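PDB 2BYK: chrac-14 from Drosophila melanogaster, which pairs with Chrac-16 as a histone-fold heterodimer that binds DNA and facilitates nucleosome sliding, and also serves as an accessory component of DNA polymerase epsilon. Local coordinates for residues Ala13-Leu18 and Ala35-Ala40; Ile46-Ser51 and Lys67-Thr72. One frame throughout, in Å; residues are numbered along the deposited sequence.

Contact 1. Residues Ala13-Leu18 and Ala35-Ala40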
ATOM      1  N   ALA B  13       4.458  -7.876 -12.830  1.00 85.36           N
ATOM      2  CA  ALA B  13       4.058  -7.149 -14.029  1.00 81.43           C
ATOM      3  C   ALA B  13       3.304  -5.852 -13.748  1.00 77.67           C
ATOM      4  O   ALA B  13       3.684  -4.790 -14.232  1.00 76.55           O
ATOM      5  CB  ALA B  13       3.207  -8.064 -14.917  1.00 84.36           C
ATOM      6  N   VAL B  14       2.224  -5.957 -12.981  1.00 73.83           N
ATOM      7  CA  VAL B  14       1.397  -4.811 -12.623  1.00 70.31           C
ATOM      8  C   VAL B  14       2.093  -3.802 -11.682  1.00 69.42           C
ATOM      9  O   VAL B  14       1.708  -2.632 -11.610  1.00 69.71           O
ATOM     10  CB  VAL B  14       0.043  -5.305 -12.017  1.00 68.39           C
ATOM     11  CG1 VAL B  14       0.278  -6.505 -11.112  1.00 68.70           C
ATOM     12  CG2 VAL B  14      -0.636  -4.193 -11.250  1.00 66.82           C
ATOM     13  N   ILE B  15       3.128  -4.239 -10.973  1.00 67.37           N
ATOM     14  CA  ILE B  15       3.835  -3.339 -10.072  1.00 65.28           C
ATOM     15  C   ILE B  15       4.875  -2.540 -10.833  1.00 63.29           C
ATOM     16  O   ILE B  15       5.258  -1.453 -10.415  1.00 64.40           O
ATOM     17  CB  ILE B  15       4.496  -4.112  -8.897  1.00 65.88           C
ATOM     18  CG1 ILE B  15       3.408  -4.537  -7.901  1.00 66.27           C
ATOM     19  CG2 ILE B  15       5.542  -3.247  -8.206  1.00 64.63           C
ATOM     20  CD1 ILE B  15       3.924  -5.135  -6.622  1.00 67.81           C
ATOM     21  N   GLY B  16       5.323  -3.076 -11.957  1.00 61.39           N
ATOM     22  CA  GLY B  16       6.298  -2.366 -12.757  1.00 60.01           C
ATOM     23  C   GLY B  16       5.630  -1.184 -13.432  1.00 59.73           C
ATOM     24  O   GLY B  16       6.247  -0.145 -13.652  1.00 58.92           O
ATOM     25  N   ARG B  17       4.352  -1.360 -13.754  1.00 60.41           N
ATOM     26  CA  ARG B  17       3.539  -0.336 -14.404  1.00 61.61           C
ATOM     27  C   ARG B  17       3.174   0.735 -13.371  1.00 59.70           C
ATOM     28  O   ARG B  17       3.040   1.919 -13.693  1.00 58.88           O
ATOM     29  CB  ARG B  17       2.271  -0.989 -14.968  1.00 66.28           C
ATOM     30  CG  ARG B  17       1.296  -0.056 -15.684  1.00 74.09           C
ATOM     31  CD  ARG B  17      -0.110  -0.664 -15.713  1.00 78.24           C
ATOM     32  NE  ARG B  17      -0.103  -2.006 -16.297  1.00 84.54           N
ATOM     33  CZ  ARG B  17      -1.014  -2.944 -16.039  1.00 87.03           C
ATOM     34  NH1 ARG B  17      -2.013  -2.685 -15.200  1.00 88.76           N
ATOM     35  NH2 ARG B  17      -0.927  -4.143 -16.617  1.00 86.59           N
ATOM     36  N   LEU B  18       3.004   0.296 -12.127  1.00 57.77           N
ATOM     37  CA  LEU B  18       2.688   1.186 -11.020  1.00 55.24           C
ATOM     38  C   LEU B  18       3.888   2.091 -10.754  1.00 54.72           C
ATOM     39  O   LEU B  18       3.738   3.299 -10.564  1.00 54.30           O
ATOM     40  CB  LEU B  18       2.356   0.363  -9.773  1.00 53.62           C
ATOM     41  CG  LEU B  18       0.879   0.213  -9.402  1.00 52.52           C
ATOM     42  CD1 LEU B  18      -0.014   0.639 -10.555  1.00 51.69           C
ATOM     43  CD2 LEU B  18       0.620  -1.221  -8.998  1.00 51.56           C
ATOM     44  N   ALA B  35      12.370  -4.751  -7.062  1.00 55.39           N
ATOM     45  CA  ALA B  35      12.192  -5.966  -6.273  1.00 51.83           C
ATOM     46  C   ALA B  35      11.790  -5.586  -4.866  1.00 49.90           C
ATOM     47  O   ALA B  35      10.858  -6.160  -4.301  1.00 50.53           O
ATOM     48  CB  ALA B  35      13.472  -6.753  -6.240  1.00 52.52           C
ATOM     49  N   ALA B  36      12.510  -4.619  -4.303  1.00 46.69           N
ATOM     50  CA  ALA B  36      12.227  -4.142  -2.959  1.00 45.47           C
ATOM     51  C   ALA B  36      10.810  -3.590  -2.896  1.00 45.84           C
ATOM     52  O   ALA B  36      10.027  -3.974  -2.032  1.00 47.19           O
ATOM     53  CB  ALA B  36      13.219  -3.070  -2.568  1.00 44.88           C
ATOM     54  N   ILE B  37      10.480  -2.695  -3.823  1.00 44.74           N
ATOM     55  CA  ILE B  37       9.156  -2.088  -3.868  1.00 43.07           C
ATOM     56  C   ILE B  37       8.073  -3.147  -3.860  1.00 43.54           C
ATOM     57  O   ILE B  37       7.093  -3.051  -3.120  1.00 43.75           O
ATOM     58  CB  ILE B  37       9.005  -1.198  -5.116  1.00 42.28           C
ATOM     59  CG1 ILE B  37       9.853   0.058  -4.924  1.00 42.30           C
ATOM     60  CG2 ILE B  37       7.541  -0.831  -5.345  1.00 39.34           C
ATOM     61  CD1 ILE B  37       9.972   0.909  -6.148  1.00 46.12           C
ATOM     62  N   ALA B  38       8.254  -4.167  -4.683  1.00 44.37           N
ATOM     63  CA  ALA B  38       7.279  -5.240  -4.749  1.00 45.09           C
ATOM     64  C   ALA B  38       7.184  -5.962  -3.404  1.00 45.94           C
ATOM     65  O   ALA B  38       6.088  -6.263  -2.937  1.00 47.13           O
ATOM     66  CB  ALA B  38       7.651  -6.213  -5.852  1.00 43.31           C
ATOM     67  N   ARG B  39       8.325  -6.236  -2.775  1.00 46.05           N
ATOM     68  CA  ARG B  39       8.306  -6.922  -1.492  1.00 46.05           C
ATOM     69  C   ARG B  39       7.591  -6.061  -0.477  1.00 45.08           C
ATOM     70  O   ARG B  39       6.800  -6.545   0.328  1.00 45.29           O
ATOM     71  CB  ARG B  39       9.720  -7.198  -1.007  1.00 47.96           C
ATOM     72  CG  ARG B  39      10.510  -8.115  -1.910  1.00 54.48           C
ATOM     73  CD  ARG B  39      11.747  -8.616  -1.188  1.00 58.69           C
ATOM     74  NE  ARG B  39      12.517  -7.497  -0.653  1.00 63.58           N
ATOM     75  CZ  ARG B  39      13.464  -6.849  -1.325  1.00 65.71           C
ATOM     76  NH1 ARG B  39      13.769  -7.220  -2.568  1.00 65.67           N
ATOM     77  NH2 ARG B  39      14.095  -5.819  -0.761  1.00 65.68           N
ATOM     78  N   ALA B  40       7.878  -4.769  -0.530  1.00 45.38           N
ATOM     79  CA  ALA B  40       7.280  -3.799   0.374  1.00 45.78           C
ATOM     80  C   ALA B  40       5.762  -3.756   0.228  1.00 45.42           C
ATOM     81  O   ALA B  40       5.033  -3.732   1.225  1.00 44.61           O
ATOM     82  CB  ALA B  40       7.860  -2.436   0.098  1.00 47.12           C
TER
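Ile15 lays the end of its side chain against the backbone of Ala38, its CD1 standing 3.8 Å from Ala38 CA. The methyl of the alanine lies at nearly the same range, with Ile15 CD1 and Ala38 CB 4.0 Å apart, so one terminal methyl touches both the main chain and the short side chain of the longer helix. The torsions account for this reach: CG1 stands anti to the carbonyl carbon (chi1 -75°) and the chain runs on extended to CD1 (chi2 -172°), while CG2 is left as a second, separate branch. That branch meets the neighbouring position, Ile15 CG2 lying 4.2 Å from Ile37 CG2, a loose methyl-to-methyl contact. The isoleucine thus forks over two consecutive residues of 35-40.

The closest CA pair, Ile15 and Ala38, is 6.6 Å apart. The 108 Å² buried over both sides marks a small junction, and with carbon-to-carbon contacts and no hydrogen bond between the segments it is apolar. Ile37 also packs on an apolar side chain of the partner protein, as do Leu18 and Ala40, which places this junction beside the heterodimer interface. Resting the short helix 14-22 on the N-terminal half of the long helix 31-58 is characteristic of the histone fold, whose first helix packs against the long central one.

Contact 2. Residues Ile46-Ser51 and Lys67-Thr72; sequences IFVTSS and KDILQT
Thr72 and Ser51 face each other where two helices of the histone fold cross, the long central helix 31-58 and the short helix 66-75 that follows it. The axes of the two segments pass 9.5 Å apart with 115° between their directions, and the nearest CA atoms, those of Ser51 and Thr72, are separated by 6.4 Å.

Van der Waals packing carries the contact. With Thr72 OG1 beside the backbone N (chi1 -66°), CG2 is set anti to that N and directed at the central helix, where Thr72 CG2 lies 4.0 Å from Val48 O. Further along, two apolar side chains meet, Val48 CG1 lying 4.2 Å from Ile69 CG2. Val48 and Ile69 each also pack on apolar side chains of the partner protein, which extends this buried patch into the heterodimer.

No hydrogen bond crosses between the two segments, and both hydroxyls turn back one helical turn; Thr72 OG1 also makes a weak hydrogen bond with Ser52 OG, just beyond 46-51 on the central helix. Ser51 OG donates to Phe47 O, arriving above the carbonyl plane, and that oxygen also accepts from Ser51 N. An alanine in place of Thr72 would probably open a gap beside Val48 O, leave Asp68 O with its backbone donor but without the hydroxyl, and take away the weak link to Ser52. As built, Asp68 O receives Thr72 N and Thr72 OG1 from opposite faces of its plane; the hydroxyl bond measures 2.9 Å from Thr72 OG1 to Asp68 O, with a C=O...donor angle of 155°.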
ATOM      1  N   ILE B  46      -0.080  -7.009   4.138  1.00 45.15           N
ATOM      2  CA  ILE B  46      -0.226  -7.918   5.284  1.00 44.19           C
ATOM      3  C   ILE B  46      -0.392  -7.112   6.557  1.00 44.27           C
ATOM      4  O   ILE B  46      -1.232  -7.416   7.404  1.00 43.41           O
ATOM      5  CB  ILE B  46       1.012  -8.820   5.472  1.00 44.26           C
ATOM      6  CG1 ILE B  46       1.217  -9.714   4.256  1.00 42.97           C
ATOM      7  CG2 ILE B  46       0.824  -9.708   6.686  1.00 45.52           C
ATOM      8  CD1 ILE B  46       2.488 -10.518   4.332  1.00 43.48           C
ATOM      9  N   PHE B  47       0.435  -6.083   6.671  1.00 45.13           N
ATOM     10  CA  PHE B  47       0.424  -5.193   7.813  1.00 47.46           C
ATOM     11  C   PHE B  47      -0.936  -4.515   7.975  1.00 49.13           C
ATOM     12  O   PHE B  47      -1.499  -4.515   9.072  1.00 49.64           O
ATOM     13  CB  PHE B  47       1.502  -4.131   7.628  1.00 48.84           C
ATOM     14  CG  PHE B  47       1.795  -3.326   8.868  1.00 51.72           C
ATOM     15  CD1 PHE B  47       2.144  -1.973   8.766  1.00 51.47           C
ATOM     16  CD2 PHE B  47       1.798  -3.927  10.127  1.00 52.26           C
ATOM     17  CE1 PHE B  47       2.494  -1.231   9.894  1.00 51.64           C
ATOM     18  CE2 PHE B  47       2.150  -3.194  11.266  1.00 53.53           C
ATOM     19  CZ  PHE B  47       2.500  -1.842  11.145  1.00 53.16           C
ATOM     20  N   VAL B  48      -1.457  -3.940   6.884  1.00 50.21           N
ATOM     21  CA  VAL B  48      -2.747  -3.236   6.909  1.00 50.15           C
ATOM     22  C   VAL B  48      -3.912  -4.161   7.249  1.00 51.20           C
ATOM     23  O   VAL B  48      -4.850  -3.767   7.945  1.00 51.76           O
ATOM     24  CB  VAL B  48      -3.041  -2.535   5.562  1.00 48.40           C
ATOM     25  CG1 VAL B  48      -4.392  -1.838   5.617  1.00 46.20           C
ATOM     26  CG2 VAL B  48      -1.966  -1.522   5.267  1.00 47.14           C
ATOM     27  N   THR B  49      -3.857  -5.387   6.753  1.00 51.95           N
ATOM     28  CA  THR B  49      -4.903  -6.348   7.049  1.00 53.78           C
ATOM     29  C   THR B  49      -4.767  -6.719   8.516  1.00 55.37           C
ATOM     30  O   THR B  49      -5.739  -6.708   9.266  1.00 55.52           O
ATOM     31  CB  THR B  49      -4.737  -7.596   6.211  1.00 53.54           C
ATOM     32  OG1 THR B  49      -4.630  -7.216   4.839  1.00 54.44           O
ATOM     33  CG2 THR B  49      -5.928  -8.530   6.397  1.00 53.94           C
ATOM     34  N   SER B  50      -3.543  -7.054   8.911  1.00 57.01           N
ATOM     35  CA  SER B  50      -3.236  -7.412  10.289  1.00 57.28           C
ATOM     36  C   SER B  50      -3.812  -6.331  11.206  1.00 57.50           C
ATOM     37  O   SER B  50      -4.557  -6.618  12.146  1.00 56.55           O
ATOM     38  CB  SER B  50      -1.715  -7.503  10.456  1.00 57.53           C
ATOM     39  OG  SER B  50      -1.346  -7.736  11.802  1.00 60.89           O
ATOM     40  N   SER B  51      -3.473  -5.080  10.907  1.00 57.60           N
ATOM     41  CA  SER B  51      -3.942  -3.941  11.686  1.00 58.81           C
ATOM     42  C   SER B  51      -5.453  -3.762  11.627  1.00 59.15           C
ATOM     43  O   SER B  51      -6.097  -3.643  12.667  1.00 60.61           O
ATOM     44  CB  SER B  51      -3.272  -2.655  11.203  1.00 59.24           C
ATOM     45  OG  SER B  51      -1.864  -2.759  11.274  1.00 60.82           O
ATOM     46  N   LYS B  67     -14.540   0.772   6.512  1.00 70.02           N
ATOM     47  CA  LYS B  67     -14.267   1.878   7.421  1.00 69.91           C
ATOM     48  C   LYS B  67     -13.135   1.518   8.374  1.00 67.97           C
ATOM     49  O   LYS B  67     -12.378   2.386   8.786  1.00 66.81           O
ATOM     50  CB  LYS B  67     -15.567   2.233   8.152  1.00 72.99           C
ATOM     51  CG  LYS B  67     -16.667   2.565   7.124  1.00 79.10           C
ATOM     52  CD  LYS B  67     -18.112   2.391   7.597  1.00 82.26           C
ATOM     53  CE  LYS B  67     -19.077   2.657   6.424  1.00 83.13           C
ATOM     54  NZ  LYS B  67     -20.522   2.549   6.784  1.00 84.08           N
ATOM     55  N   ASP B  68     -13.009   0.230   8.691  1.00 66.82           N
ATOM     56  CA  ASP B  68     -11.946  -0.271   9.563  1.00 65.61           C
ATOM     57  C   ASP B  68     -10.622  -0.154   8.864  1.00 64.45           C
ATOM     58  O   ASP B  68      -9.606   0.124   9.492  1.00 64.74           O
ATOM     59  CB  ASP B  68     -12.155  -1.735   9.883  1.00 68.12           C
ATOM     60  CG  ASP B  68     -13.287  -1.951  10.820  1.00 72.50           C
ATOM     61  OD1 ASP B  68     -13.743  -3.110  10.948  1.00 73.47           O
ATOM     62  OD2 ASP B  68     -13.715  -0.949  11.439  1.00 76.42           O
ATOM     63  N   ILE B  69     -10.635  -0.410   7.560  1.00 62.89           N
ATOM     64  CA  ILE B  69      -9.425  -0.315   6.757  1.00 61.16           C
ATOM     65  C   ILE B  69      -9.134   1.160   6.538  1.00 60.11           C
ATOM     66  O   ILE B  69      -7.979   1.579   6.536  1.00 60.56           O
ATOM     67  CB  ILE B  69      -9.585  -1.003   5.377  1.00 60.71           C
ATOM     68  CG1 ILE B  69      -9.850  -2.498   5.563  1.00 60.08           C
ATOM     69  CG2 ILE B  69      -8.324  -0.806   4.543  1.00 59.00           C
ATOM     70  CD1 ILE B  69     -10.129  -3.234   4.272  1.00 59.27           C
ATOM     71  N   LEU B  70     -10.186   1.951   6.358  1.00 58.89           N
ATOM     72  CA  LEU B  70     -10.004   3.378   6.148  1.00 58.15           C
ATOM     73  C   LEU B  70      -9.442   4.018   7.412  1.00 58.47           C
ATOM     74  O   LEU B  70      -8.640   4.945   7.336  1.00 58.44           O
ATOM     75  CB  LEU B  70     -11.330   4.038   5.736  1.00 56.65           C
ATOM     76  CG  LEU B  70     -11.777   3.747   4.295  1.00 55.29           C
ATOM     77  CD1 LEU B  70     -13.089   4.448   4.007  1.00 54.34           C
ATOM     78  CD2 LEU B  70     -10.702   4.207   3.312  1.00 53.47           C
ATOM     79  N   GLN B  71      -9.851   3.506   8.571  1.00 59.68           N
ATOM     80  CA  GLN B  71      -9.373   4.023   9.856  1.00 60.42           C
ATOM     81  C   GLN B  71      -7.952   3.555  10.170  1.00 59.70           C
ATOM     82  O   GLN B  71      -7.163   4.304  10.733  1.00 60.13           O
ATOM     83  CB  GLN B  71     -10.305   3.594  10.990  1.00 61.96           C
ATOM     84  CG  GLN B  71     -11.693   4.194  10.910  1.00 65.17           C
ATOM     85  CD  GLN B  71     -12.622   3.672  11.995  1.00 68.32           C
ATOM     86  OE1 GLN B  71     -12.784   2.455  12.162  1.00 71.34           O
ATOM     87  NE2 GLN B  71     -13.246   4.589  12.732  1.00 69.05           N
ATOM     88  N   THR B  72      -7.634   2.313   9.820  1.00 58.43           N
ATOM     89  CA  THR B  72      -6.299   1.780  10.054  1.00 57.17           C
ATOM     90  C   THR B  72      -5.277   2.513   9.183  1.00 58.05           C
ATOM     91  O   THR B  72      -4.132   2.701   9.582  1.00 59.00           O
ATOM     92  CB  THR B  72      -6.248   0.277   9.749  1.00 55.22           C
ATOM     93  OG1 THR B  72      -7.075  -0.417  10.686  1.00 53.82           O
ATOM     94  CG2 THR B  72      -4.835  -0.247   9.850  1.00 54.33           C
TER

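How the contacts relate
Helix 31-58 is the element common to both contacts: contact 1 uses its residues 35-40 and contact 2 its residues 46-51. The contact centres lie 21 Å apart, on opposite sides of the centre of the chain, and the nearest atoms remain about 7 Å apart, so the two do not touch. Along the chain they follow in series, contact 1 being completed before contact 2 begins. Together they show the histone-fold plan of a long helix flanked by two short ones, 14-22 and 66-75. Both also adjoin the partner protein, consistent with heterodimer formation along much of the central helix.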